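Long-range contact in germination protein YpeB (Bacillus megaterium QM B1551, PDB 5BOI), which takes part in the germination of Bacillus spores, probably as an inhibitory protein through the PepSY-containing C-terminal part described here: residues Leu104-Ser109 with Phe118-Gln123. Sequence-based numbering, arbitrary orientation.
Sequences LVMAES and FTFVEQ. With SO4 (sulfate ion), chain C.
Val105 and Val121 form a hydrogen-bonded antiparallel pair, Val105 N to Val121 O at 2.9 Å and Val121 N to Val105 O at 2.8 Å, and farther along the hairpin a classic beta bulge sets Ala107 and Glu108 together against Thr119. Thr119 O accepts from both amides of the bulge, the bond from Ala107 N (2.7 Å) being shorter than that from Glu108 N (3.2 Å). On the face of Leu104, Met106, Phe118 and Phe120, the packing is aromatic and aliphatic. Met106 CG, anti to the backbone N (chi1 -175°), lies over a face of the Phe120 ring. The chain runs on extended (chi2 173°) and carries the polarisable sulfur into oblique Met-aromatic contact with both phenylalanines, SD standing 5.0 Å from the Phe118 ring centroid. Ser109, small enough for a tight fit, brings CB to the edge of that ring, 3.4 Å from Phe118 CD1. Replacing Phe120 by an alanine would probably take away the ring face that Met106 CG lies over and open a gap toward helix 85-98. On the face of Val105 and Val121 the branched chains meet, Val105 CG1 to Val121 CG2 at 3.9 Å; Ala107, in the bulge, points its small methyl toward the other strand, where it touches Val121 CG1. Within the PepSY-family region, helix 85-98 packs on the aromatic face, Met89 touching Phe118 and Leu96 touching Phe120. Strand 134-140 pairs with the edge of 118-123 opposite to 104-109, and Arg214, from strand 211-218, hydrogen-bonds to Ala107 O at the bulge.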
loop_
_atom_site.group_PDB
_atom_site.type_symbol
_atom_site.label_atom_id
_atom_site.label_comp_id
_atom_site.label_asym_id
_atom_site.label_seq_id
_atom_site.Cartn_x
_atom_site.Cartn_y
_atom_site.Cartn_z
ATOM N N LEU A 104 -9.323 0.258 -0.739
ATOM C CA LEU A 104 -8.107 -0.479 -0.377
ATOM C C LEU A 104 -8.384 -1.354 0.839
ATOM O O LEU A 104 -9.240 -1.021 1.661
ATOM C CB LEU A 104 -6.978 0.503 -0.098
ATOM C CG LEU A 104 -6.476 1.271 -1.323
ATOM C CD1 LEU A 104 -5.601 2.424 -0.898
ATOM C CD2 LEU A 104 -5.676 0.340 -2.226
ATOM N N VAL A 105 -7.676 -2.473 0.963
ATOM C CA VAL A 105 -7.781 -3.285 2.169
ATOM C C VAL A 105 -6.363 -3.656 2.624
ATOM O O VAL A 105 -5.471 -3.784 1.790
ATOM C CB VAL A 105 -8.637 -4.535 1.908
ATOM C CG1 VAL A 105 -8.096 -5.296 0.720
ATOM C CG2 VAL A 105 -8.721 -5.426 3.144
ATOM N N MET A 106 -6.150 -3.816 3.924
ATOM C CA MET A 106 -4.778 -4.055 4.416
ATOM C C MET A 106 -4.338 -5.470 4.067
ATOM O O MET A 106 -5.108 -6.423 4.222
ATOM C CB MET A 106 -4.672 -3.844 5.920
ATOM C CG MET A 106 -3.224 -3.958 6.429
ATOM S SD MET A 106 -3.217 -3.505 8.149
ATOM C CE MET A 106 -4.570 -4.554 8.678
ATOM N N ALA A 107 -3.100 -5.603 3.595
ATOM C CA ALA A 107 -2.545 -6.906 3.250
ATOM C C ALA A 107 -1.370 -7.323 4.138
ATOM O O ALA A 107 -1.183 -8.520 4.398
ATOM C CB ALA A 107 -2.110 -6.918 1.788
ATOM N N GLU A 108 -0.567 -6.354 4.589
ATOM C CA GLU A 108 0.621 -6.677 5.381
ATOM C C GLU A 108 0.773 -5.643 6.459
ATOM O O GLU A 108 0.442 -4.482 6.232
ATOM C CB GLU A 108 1.908 -6.678 4.550
ATOM C CG GLU A 108 1.890 -7.537 3.334
ATOM C CD GLU A 108 2.086 -8.983 3.666
ATOM O OE1 GLU A 108 2.557 -9.303 4.792
ATOM O OE2 GLU A 108 1.771 -9.787 2.787
ATOM N N SER A 109 1.309 -6.063 7.599
ATOM C CA SER A 109 1.622 -5.127 8.678
ATOM C C SER A 109 2.787 -5.652 9.476
ATOM O O SER A 109 2.905 -6.857 9.697
ATOM C CB SER A 109 0.401 -4.903 9.573
ATOM O OG SER A 109 0.085 -6.064 10.304
ATOM N N PHE A 118 2.941 -0.821 6.624
ATOM C CA PHE A 118 1.711 -1.421 6.128
ATOM C C PHE A 118 1.658 -1.470 4.609
ATOM O O PHE A 118 2.151 -0.562 3.938
ATOM C CB PHE A 118 0.509 -0.625 6.630
ATOM C CG PHE A 118 0.483 -0.459 8.107
ATOM C CD1 PHE A 118 0.199 -1.535 8.920
ATOM C CD2 PHE A 118 0.744 0.771 8.689
ATOM C CE1 PHE A 118 0.173 -1.395 10.284
ATOM C CE2 PHE A 118 0.700 0.918 10.065
ATOM C CZ PHE A 118 0.419 -0.172 10.858
ATOM N N THR A 119 1.060 -2.534 4.074
ATOM C CA THR A 119 0.741 -2.581 2.646
ATOM C C THR A 119 -0.762 -2.784 2.493
ATOM O O THR A 119 -1.348 -3.623 3.176
ATOM C CB THR A 119 1.489 -3.710 1.912
ATOM O OG1 THR A 119 2.905 -3.553 2.105
ATOM C CG2 THR A 119 1.151 -3.677 0.418
ATOM N N PHE A 120 -1.384 -1.986 1.623
ATOM C CA PHE A 120 -2.805 -2.088 1.334
ATOM C C PHE A 120 -2.929 -2.461 -0.129
ATOM O O PHE A 120 -2.042 -2.108 -0.915
ATOM C CB PHE A 120 -3.514 -0.746 1.581
ATOM C CG PHE A 120 -3.578 -0.348 3.025
ATOM C CD1 PHE A 120 -2.468 0.199 3.662
ATOM C CD2 PHE A 120 -4.737 -0.531 3.753
ATOM C CE1 PHE A 120 -2.518 0.573 5.000
ATOM C CE2 PHE A 120 -4.789 -0.164 5.097
ATOM C CZ PHE A 120 -3.677 0.383 5.717
ATOM N N VAL A 121 -3.998 -3.169 -0.518
ATOM C CA VAL A 121 -4.190 -3.507 -1.921
ATOM C C VAL A 121 -5.598 -3.161 -2.403
ATOM O O VAL A 121 -6.544 -3.095 -1.618
ATOM C CB VAL A 121 -3.942 -5.000 -2.205
ATOM C CG1 VAL A 121 -2.497 -5.381 -1.883
ATOM C CG2 VAL A 121 -4.920 -5.884 -1.404
ATOM N N GLU A 122 -5.721 -2.962 -3.709
ATOM C CA GLU A 122 -6.986 -2.592 -4.302
ATOM C C GLU A 122 -7.986 -3.733 -4.206
ATOM O O GLU A 122 -7.638 -4.916 -4.367
ATOM C CB GLU A 122 -6.801 -2.187 -5.760
ATOM C CG GLU A 122 -8.099 -1.706 -6.409
ATOM C CD GLU A 122 -7.975 -1.540 -7.901
ATOM O OE1 GLU A 122 -7.062 -2.156 -8.491
ATOM O OE2 GLU A 122 -8.792 -0.796 -8.483
ATOM N N GLN A 123 -9.237 -3.366 -3.952
ATOM C CA GLN A 123 -10.324 -4.324 -3.955
ATOM C C GLN A 123 -11.309 -3.924 -5.073
ATOM O O GLN A 123 -11.720 -2.763 -5.132
ATOM C CB GLN A 123 -10.948 -4.329 -2.556
ATOM C CG GLN A 123 -12.334 -4.864 -2.375
ATOM C CD GLN A 123 -12.779 -4.682 -0.934
ATOM O OE1 GLN A 123 -13.175 -3.589 -0.524
ATOM N NE2 GLN A 123 -12.680 -5.747 -0.149
HETATM S S SO4 C . -15.384 -7.649 2.360
HETATM O O1 SO4 C . -14.686 -6.776 1.416
HETATM O O2 SO4 C . -14.412 -8.390 3.158
HETATM O O3 SO4 C . -16.243 -8.591 1.640
HETATM O O4 SO4 C . -16.195 -6.819 3.255
#